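ORF10 (PDB 6RIW) forms the ketosynthase-chain length factor part of a polyunsaturated fatty acid synthase subunit and probably catalyses condensation of acyl chains carried on acyl carrier protein. Local coordinates at residues A[634-637]-A[638-641]; A[49-52]-A[53-56]; A[192-195]-A[196-200]; A[584-587]-A[588-591]. All coordinates share one frame; numbering follows the deposited sequence.

Interaction 1: residues A[634-637]-A[638-641]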
loop_
_atom_site.group_PDB
_atom_site.type_symbol
_atom_site.label_atom_id
_atom_site.label_comp_id
_atom_site.label_asym_id
_atom_site.label_seq_id
_atom_site.Cartn_x
_atom_site.Cartn_y
_atom_site.Cartn_z
ATOM N N LEU A 634 -19.847 4.573 5.190
ATOM C CA LEU A 634 -18.883 5.600 4.784
ATOM C C LEU A 634 -17.573 5.506 5.569
ATOM O O LEU A 634 -16.485 5.367 4.991
ATOM C CB LEU A 634 -19.499 6.992 4.964
ATOM C CG LEU A 634 -18.612 8.188 4.594
ATOM C CD1 LEU A 634 -18.281 8.157 3.133
ATOM C CD2 LEU A 634 -19.301 9.509 4.938
ATOM N N ASN A 635 -17.649 5.634 6.890
ATOM C CA ASN A 635 -16.415 5.643 7.668
ATOM C C ASN A 635 -15.711 4.299 7.596
ATOM O O ASN A 635 -14.480 4.244 7.465
ATOM C CB ASN A 635 -16.708 6.032 9.112
ATOM C CG ASN A 635 -17.069 7.495 9.233
ATOM O OD1 ASN A 635 -16.225 8.366 9.009
ATOM N ND2 ASN A 635 -18.333 7.776 9.535
ATOM N N GLN A 636 -16.470 3.206 7.673
ATOM C CA GLN A 636 -15.844 1.895 7.571
ATOM C C GLN A 636 -15.058 1.767 6.271
ATOM O O GLN A 636 -13.935 1.253 6.268
ATOM C CB GLN A 636 -16.887 0.781 7.685
ATOM C CG GLN A 636 -16.259 -0.600 7.814
ATOM C CD GLN A 636 -17.208 -1.749 7.451
ATOM O OE1 GLN A 636 -18.252 -1.551 6.818
ATOM N NE2 GLN A 636 -16.829 -2.962 7.838
ATOM N N TYR A 637 -15.613 2.242 5.155
ATOM C CA TYR A 637 -14.869 2.088 3.905
ATOM C C TYR A 637 -13.614 2.960 3.864
ATOM O O TYR A 637 -12.621 2.554 3.250
ATOM C CB TYR A 637 -15.759 2.388 2.705
ATOM C CG TYR A 637 -15.623 1.411 1.540
ATOM C CD1 TYR A 637 -14.559 1.472 0.659
ATOM C CD2 TYR A 637 -16.609 0.460 1.308
ATOM C CE1 TYR A 637 -14.464 0.570 -0.432
ATOM C CE2 TYR A 637 -16.532 -0.422 0.247
ATOM C CZ TYR A 637 -15.466 -0.375 -0.617
ATOM O OH TYR A 637 -15.449 -1.292 -1.661
ATOM N N THR A 638 -13.614 4.146 4.501
ATOM C CA THR A 638 -12.365 4.914 4.552
ATOM C C THR A 638 -11.263 4.130 5.264
ATOM O O THR A 638 -10.078 4.319 4.960
ATOM C CB THR A 638 -12.538 6.280 5.252
ATOM O OG1 THR A 638 -12.761 6.098 6.663
ATOM C CG2 THR A 638 -13.678 7.078 4.639
ATOM N N SER A 639 -11.624 3.266 6.214
ATOM C CA SER A 639 -10.617 2.448 6.877
ATOM C C SER A 639 -10.171 1.256 6.033
ATOM O O SER A 639 -9.237 0.557 6.436
ATOM C CB SER A 639 -11.104 1.965 8.258
ATOM O OG SER A 639 -12.102 0.950 8.185
ATOM N N PHE A 640 -10.803 1.004 4.882
ATOM C CA PHE A 640 -10.250 0.037 3.942
ATOM C C PHE A 640 -9.043 0.588 3.187
ATOM O O PHE A 640 -8.358 -0.181 2.502
ATOM C CB PHE A 640 -11.308 -0.381 2.907
ATOM C CG PHE A 640 -12.473 -1.171 3.458
ATOM C CD1 PHE A 640 -12.569 -1.518 4.799
ATOM C CD2 PHE A 640 -13.493 -1.573 2.596
ATOM C CE1 PHE A 640 -13.664 -2.263 5.269
ATOM C CE2 PHE A 640 -14.562 -2.315 3.059
ATOM C CZ PHE A 640 -14.651 -2.646 4.405
ATOM N N ILE A 641 -8.781 1.896 3.275
ATOM C CA ILE A 641 -7.768 2.582 2.470
ATOM C C ILE A 641 -6.512 2.747 3.322
ATOM O O ILE A 641 -6.510 3.505 4.295
ATOM C CB ILE A 641 -8.293 3.946 1.985
ATOM C CG1 ILE A 641 -9.629 3.770 1.245
ATOM C CG2 ILE A 641 -7.255 4.654 1.135
ATOM C CD1 ILE A 641 -10.388 5.051 1.024
HETATM O O HOH W 1 -13.385 8.334 8.938
#
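T638 ends helix 634-638; its backbone N donates to L634 O at 3.2 Å, and its OG1 reaches N635 O at 2.7 Å, in the carbonyl plane and on a lone pair. With chi1 at 70°, OG1 stands between its backbone N and carbonyl carbon, turning the hydroxyl back to N635; R648 also bonds it. A water donates to T638 OG1 and N635 OD1, while N635 ND2 bonds D548 OD2. S639 N adds a second donor to N635 O at 3.3 Å, and S639 OG takes Q636 O at 2.7 Å and also meets I551 N. F640 N donates to Y637 O at 2.9 Å. Its ring brings CD2 3.6 Å above the plane of the Y637 ring, over the centre, with the two planes at an oblique 46°. In return Y637 CA makes a CH-pi contact over a face of the F640 ring, and Q636 CG lies 4.0 Å from F640 CE1. Replacing F640 by an alanine would probably uncover this face of Y637 and leave its ring, tied through OH to F230 O, less firmly placed. I641 N closes a type I turn onto T638 O, in the link from helix 634-638 to helix 642-653 of the chain length factor half. The four carbonyls from L634 to Y637 each receive a donor, two of them a side-chain hydroxyl, so the helix end is satisfied within a buried setting.

Interaction 2: residues A[49-52]-A[53-56]; sequences TANK and GDTD
The D54 carboxylate is met from above its plane by the backbone N of N51, which donates to OD2 at 3.0 Å from a position 51° out of that plane. The second flat group, the N51 amide, runs alongside the D54 side chain and points the same way, its plane turned 74° from the carboxylate. D54 CG stands anti to its carbonyl carbon, beside its own backbone N, which carries OD2 back to N51 N. A50 CB packs against the same oxygen, 3.2 Å from D54 OD2. In return D54 N donates to N51 O at 3.1 Å, closing a type II beta turn from N51 to D54, two residues thus joined twice. G53 takes the third position of the turn with phi at 91°; a CB there would fall 2.5 Å from K52 O, a clash that calls for glycine. The turn belongs to the surface loop between helix 38-41 and strand 62-64 of the ketosynthase half, where A50 pairs through its backbone with F58 and K52 packs on Y59. Just beyond it, D56 makes salt bridges to R594 and K625. The D54 carboxylate gives N51 N an acceptor within the turn, which probably helps it keep its shape at an exposed site.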
loop_
_atom_site.group_PDB
_atom_site.type_symbol
_atom_site.label_atom_id
_atom_site.label_comp_id
_atom_site.label_asym_id
_atom_site.label_seq_id
_atom_site.Cartn_x
_atom_site.Cartn_y
_atom_site.Cartn_z
ATOM N N THR A 49 -25.826 -2.746 -10.572
ATOM C CA THR A 49 -26.049 -1.326 -10.823
ATOM C C THR A 49 -27.442 -0.935 -10.341
ATOM O O THR A 49 -28.430 -1.608 -10.659
ATOM C CB THR A 49 -25.900 -1.003 -12.319
ATOM O OG1 THR A 49 -24.596 -1.400 -12.789
ATOM C CG2 THR A 49 -26.081 0.494 -12.578
ATOM N N ALA A 50 -27.519 0.146 -9.568
ATOM C CA ALA A 50 -28.807 0.696 -9.161
ATOM C C ALA A 50 -28.677 2.202 -8.974
ATOM O O ALA A 50 -27.875 2.845 -9.658
ATOM C CB ALA A 50 -29.294 0.020 -7.881
ATOM N N ASN A 51 -29.428 2.775 -8.043
ATOM C CA ASN A 51 -29.349 4.198 -7.749
ATOM C C ASN A 51 -28.446 4.465 -6.548
ATOM O O ASN A 51 -28.127 3.575 -5.749
ATOM C CB ASN A 51 -30.745 4.778 -7.483
ATOM C CG ASN A 51 -31.737 4.450 -8.587
ATOM O OD1 ASN A 51 -32.700 3.706 -8.379
ATOM N ND2 ASN A 51 -31.504 5.002 -9.768
ATOM N N LYS A 52 -28.055 5.733 -6.424
ATOM C CA LYS A 52 -27.281 6.194 -5.280
ATOM C C LYS A 52 -28.017 5.899 -3.981
ATOM O O LYS A 52 -29.226 6.112 -3.871
ATOM C CB LYS A 52 -27.016 7.697 -5.400
ATOM C CG LYS A 52 -26.272 8.288 -4.227
ATOM C CD LYS A 52 -25.375 9.404 -4.695
ATOM C CE LYS A 52 -26.177 10.446 -5.442
ATOM N NZ LYS A 52 -27.333 10.896 -4.620
ATOM N N GLY A 53 -27.277 5.393 -2.994
ATOM C CA GLY A 53 -27.854 5.016 -1.722
ATOM C C GLY A 53 -28.315 3.577 -1.620
ATOM O O GLY A 53 -28.684 3.146 -0.520
ATOM N N ASP A 54 -28.293 2.815 -2.719
ATOM C CA ASP A 54 -28.768 1.436 -2.705
ATOM C C ASP A 54 -27.667 0.497 -2.224
ATOM O O ASP A 54 -26.536 0.551 -2.712
ATOM C CB ASP A 54 -29.245 1.018 -4.097
ATOM C CG ASP A 54 -30.535 1.723 -4.509
ATOM O OD1 ASP A 54 -31.141 2.407 -3.652
ATOM O OD2 ASP A 54 -30.941 1.601 -5.688
ATOM N N THR A 55 -28.009 -0.377 -1.283
ATOM C CA THR A 55 -27.008 -1.221 -0.634
ATOM C C THR A 55 -26.471 -2.290 -1.582
ATOM O O THR A 55 -27.233 -2.924 -2.316
ATOM C CB THR A 55 -27.615 -1.908 0.591
ATOM O OG1 THR A 55 -28.329 -0.951 1.384
ATOM C CG2 THR A 55 -26.523 -2.542 1.430
ATOM N N ASP A 56 -25.154 -2.515 -1.519
ATOM C CA ASP A 56 -24.450 -3.516 -2.331
ATOM C C ASP A 56 -24.610 -3.249 -3.828
ATOM O O ASP A 56 -24.559 -4.180 -4.635
ATOM C CB ASP A 56 -24.886 -4.952 -2.005
ATOM C CG ASP A 56 -24.773 -5.298 -0.507
ATOM O OD1 ASP A 56 -23.802 -4.892 0.165
ATOM O OD2 ASP A 56 -25.674 -5.988 0.001
#

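Interaction 3: residues A[192-195]-A[196-200]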
loop_
_atom_site.group_PDB
_atom_site.type_symbol
_atom_site.label_atom_id
_atom_site.label_comp_id
_atom_site.label_asym_id
_atom_site.label_seq_id
_atom_site.Cartn_x
_atom_site.Cartn_y
_atom_site.Cartn_z
ATOM N N LEU A 192 4.701 2.184 -1.973
ATOM C CA LEU A 192 4.109 3.119 -1.024
ATOM C C LEU A 192 2.680 3.420 -1.442
ATOM O O LEU A 192 2.286 3.187 -2.589
ATOM C CB LEU A 192 4.923 4.428 -0.916
ATOM C CG LEU A 192 5.024 5.334 -2.150
ATOM C CD1 LEU A 192 3.808 6.258 -2.336
ATOM C CD2 LEU A 192 6.276 6.207 -2.047
ATOM N N ASP A 193 1.910 3.975 -0.503
ATOM C CA ASP A 193 0.537 4.407 -0.752
ATOM C C ASP A 193 0.379 5.788 -0.133
ATOM O O ASP A 193 0.548 5.952 1.078
ATOM C CB ASP A 193 -0.468 3.405 -0.157
ATOM C CG ASP A 193 -1.954 3.755 -0.405
ATOM O OD1 ASP A 193 -2.290 4.645 -1.235
ATOM O OD2 ASP A 193 -2.820 3.076 0.237
ATOM N N ALA A 194 0.101 6.773 -0.972
ATOM C CA ALA A 194 -0.331 8.107 -0.568
ATOM C C ALA A 194 -1.623 8.468 -1.303
ATOM O O ALA A 194 -1.835 9.623 -1.665
ATOM C CB ALA A 194 0.755 9.149 -0.851
ATOM N N ALA A 195 -2.474 7.467 -1.553
ATOM C CA ALA A 195 -3.743 7.592 -2.299
ATOM C C ALA A 195 -3.449 8.297 -3.622
ATOM O O ALA A 195 -2.476 7.922 -4.298
ATOM C CB ALA A 195 -4.806 8.258 -1.421
ATOM N N CYS A 196 -4.228 9.322 -4.006
ATOM C CA CYS A 196 -4.129 9.968 -5.312
ATOM C C CYS A 196 -2.772 10.623 -5.555
ATOM O O CYS A 196 -2.454 10.976 -6.703
ATOM C CB CYS A 196 -5.262 11.017 -5.448
ATOM S SG CYS A 196 -6.792 10.639 -4.471
ATOM N N ALA A 197 -1.964 10.809 -4.520
ATOM C CA ALA A 197 -0.679 11.470 -4.678
ATOM C C ALA A 197 0.488 10.493 -4.796
ATOM O O ALA A 197 1.640 10.939 -4.877
ATOM C CB ALA A 197 -0.431 12.422 -3.495
ATOM N N SER A 198 0.221 9.178 -4.805
ATOM C CA SER A 198 1.299 8.196 -4.715
ATOM C C SER A 198 2.312 8.315 -5.850
ATOM O O SER A 198 3.498 8.048 -5.630
ATOM C CB SER A 198 0.744 6.770 -4.692
ATOM O OG SER A 198 -0.224 6.613 -3.678
ATOM N N SER A 199 1.878 8.674 -7.065
ATOM C CA SER A 199 2.829 8.774 -8.179
ATOM C C SER A 199 3.875 9.854 -7.926
ATOM O O SER A 199 5.069 9.660 -8.202
ATOM C CB SER A 199 2.098 9.055 -9.494
ATOM O OG SER A 199 1.231 7.986 -9.866
ATOM N N CYS A 200 3.451 11.004 -7.422
ATOM C CA CYS A 200 4.421 12.066 -7.183
ATOM C C CYS A 200 5.196 11.858 -5.897
ATOM O O CYS A 200 6.339 12.317 -5.801
ATOM C CB CYS A 200 3.729 13.418 -7.173
ATOM S SG CYS A 200 2.930 13.718 -8.796
#
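Hydrogen bonds carry most of this contact, and S198 OG stands at their centre. The hydroxyl donates to A195 O at 2.7 Å and accepts from A194 N, also 2.7 Å away, with the N-H pointing to it at 158°. OG lies beside its own backbone N (chi1 -54°), which turns it back to the residues before the helix, where both partners lie. A195 O takes a second donor, S198 N, at 3.0 Å; A197 N donates to A194 O at 3.1 Å. One more bond stays within residues 192-195: A195 N donates to D193 OD1 at 2.8 Å, an Asx turn. This is a strand-turn-helix bend, in which strand 189-193 passes through A195, whose phi is positive at 51°, into helix 198-211. It is consistent with the nucleophile elbow of ketosynthases, for C196 sits at the bend with H331, H368 and F440 around its side chain, as in the Cys-His-His site of the family. Apolar contacts are fewer. L192 CD1 rests 3.9 Å from S198 CB and its side chain also touches Y201 and L205 further along the helix, while A194 CB and A197 CB approach to 4.4 Å.

Interaction 4: residues A[584-587]-A[588-591]; sequences MELE and LHQY
Three successive backbone bonds, L588 N to E585 O (3.0 Å), H589 N to L586 O (3.2 Å) and Q590 N to E587 O (2.9 Å), each span three residues and wind the chain as a 3-10 turn into helix 589-595. Among the side chains, H589 adds a second donor to L586 O: ND1 reaches it at 2.8 Å, with the oxygen at the ring edge, close to its plane. M584 crosses this side chain at about a right angle and, bent at chi3 (-63°), brings CE to 3.5 Å from H589 CE1. This turn follows strand 576-581 of the chain length factor half and faces the ketosynthase half, since H589 NE2 bonds S129 OG and the imidazole meets the F133 ring, both on helix 129-148. A phenylalanine in place of H589 is likely to leave L586 O with its backbone donor alone and S129 without its ring-nitrogen mate. E587 and Q590 run side by side, E587 CG 3.6 Å from Q590 NE2; R505 holds E587, and E700 and K507 bond Q590. L588 CG packs against E585 CB at 4.0 Å, while E585 OE2 accepts from E587 N at 3.0 Å through its anti lone pair.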
loop_
_atom_site.group_PDB
_atom_site.type_symbol
_atom_site.label_atom_id
_atom_site.label_comp_id
_atom_site.label_asym_id
_atom_site.label_seq_id
_atom_site.Cartn_x
_atom_site.Cartn_y
_atom_site.Cartn_z
ATOM N N MET A 584 -1.575 -5.527 2.717
ATOM C CA MET A 584 -3.032 -5.374 2.697
ATOM C C MET A 584 -3.671 -6.201 3.809
ATOM O O MET A 584 -3.165 -7.259 4.206
ATOM C CB MET A 584 -3.624 -5.735 1.321
ATOM C CG MET A 584 -3.567 -7.182 0.896
ATOM S SD MET A 584 -4.858 -7.580 -0.370
ATOM C CE MET A 584 -6.315 -7.273 0.531
ATOM N N GLU A 585 -4.750 -5.668 4.365
ATOM C CA GLU A 585 -5.611 -6.440 5.250
ATOM C C GLU A 585 -6.316 -7.481 4.395
ATOM O O GLU A 585 -7.204 -7.140 3.609
ATOM C CB GLU A 585 -6.615 -5.517 5.934
ATOM C CG GLU A 585 -7.642 -6.242 6.815
ATOM C CD GLU A 585 -6.985 -7.212 7.794
ATOM O OE1 GLU A 585 -6.517 -6.751 8.869
ATOM O OE2 GLU A 585 -6.950 -8.438 7.496
ATOM N N LEU A 586 -5.887 -8.733 4.506
ATOM C CA LEU A 586 -6.485 -9.786 3.696
ATOM C C LEU A 586 -7.965 -9.988 4.001
ATOM O O LEU A 586 -8.694 -10.505 3.137
ATOM C CB LEU A 586 -5.702 -11.073 3.915
ATOM C CG LEU A 586 -4.220 -11.024 3.464
ATOM C CD1 LEU A 586 -3.505 -12.311 3.915
ATOM C CD2 LEU A 586 -4.101 -10.852 1.948
ATOM N N GLU A 587 -8.436 -9.597 5.207
ATOM C CA GLU A 587 -9.867 -9.689 5.501
ATOM C C GLU A 587 -10.708 -8.760 4.632
ATOM O O GLU A 587 -11.942 -8.903 4.607
ATOM C CB GLU A 587 -10.150 -9.413 6.992
ATOM C CG GLU A 587 -9.562 -10.488 7.906
ATOM C CD GLU A 587 -9.963 -10.306 9.375
ATOM O OE1 GLU A 587 -10.471 -9.221 9.747
ATOM O OE2 GLU A 587 -9.760 -11.252 10.158
ATOM N N LEU A 588 -10.085 -7.843 3.888
ATOM C CA LEU A 588 -10.855 -7.022 2.961
ATOM C C LEU A 588 -11.572 -7.834 1.880
ATOM O O LEU A 588 -12.525 -7.321 1.268
ATOM C CB LEU A 588 -9.940 -5.981 2.295
ATOM C CG LEU A 588 -9.397 -4.856 3.201
ATOM C CD1 LEU A 588 -8.525 -3.923 2.368
ATOM C CD2 LEU A 588 -10.530 -4.104 3.862
ATOM N N HIS A 589 -11.130 -9.068 1.615
ATOM C CA HIS A 589 -11.827 -9.925 0.658
ATOM C C HIS A 589 -13.211 -10.321 1.148
ATOM O O HIS A 589 -14.045 -10.739 0.339
ATOM C CB HIS A 589 -10.984 -11.175 0.359
ATOM C CG HIS A 589 -9.692 -10.845 -0.330
ATOM N ND1 HIS A 589 -8.502 -10.704 0.352
ATOM C CD2 HIS A 589 -9.414 -10.596 -1.634
ATOM C CE1 HIS A 589 -7.539 -10.381 -0.504
ATOM N NE2 HIS A 589 -8.063 -10.325 -1.718
ATOM N N GLN A 590 -13.476 -10.172 2.450
ATOM C CA GLN A 590 -14.799 -10.503 2.958
ATOM C C GLN A 590 -15.865 -9.564 2.415
ATOM O O GLN A 590 -17.034 -9.949 2.359
ATOM C CB GLN A 590 -14.787 -10.481 4.494
ATOM C CG GLN A 590 -13.922 -11.583 5.080
ATOM C CD GLN A 590 -13.674 -11.400 6.565
ATOM O OE1 GLN A 590 -14.393 -10.665 7.223
ATOM N NE2 GLN A 590 -12.659 -12.082 7.099
ATOM N N TYR A 591 -15.492 -8.345 2.013
ATOM C CA TYR A 591 -16.496 -7.405 1.531
ATOM C C TYR A 591 -17.116 -7.877 0.215
ATOM O O TYR A 591 -18.350 -7.941 0.078
ATOM C CB TYR A 591 -15.899 -6.009 1.381
ATOM C CG TYR A 591 -16.922 -5.074 0.816
ATOM C CD1 TYR A 591 -18.066 -4.763 1.536
ATOM C CD2 TYR A 591 -16.774 -4.542 -0.460
ATOM C CE1 TYR A 591 -19.050 -3.937 1.000
ATOM C CE2 TYR A 591 -17.739 -3.710 -0.999
ATOM C CZ TYR A 591 -18.872 -3.414 -0.261
ATOM O OH TYR A 591 -19.828 -2.594 -0.802
#

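Interactions 1, 3 and 4 are buried, whereas interaction 2 is a surface turn about 28 Å from the chain's centre. Interactions 1 and 4 touch within the chain length factor half: F640 packs on L588, and the Y637 and Y591 rings meet edge-to-face. Interactions 2 and 3 belong to the ketosynthase half and stay about 19 Å apart at their nearest atoms. Hydroxyls donate to backbone carbonyls in interactions 1 and 3, an imidazole N-H does so in interaction 4, and a carboxylate takes a backbone N-H in interaction 2. Each contact has a partner in the other half, in interaction 3 through a weak bond from N643 N to D193 OD2.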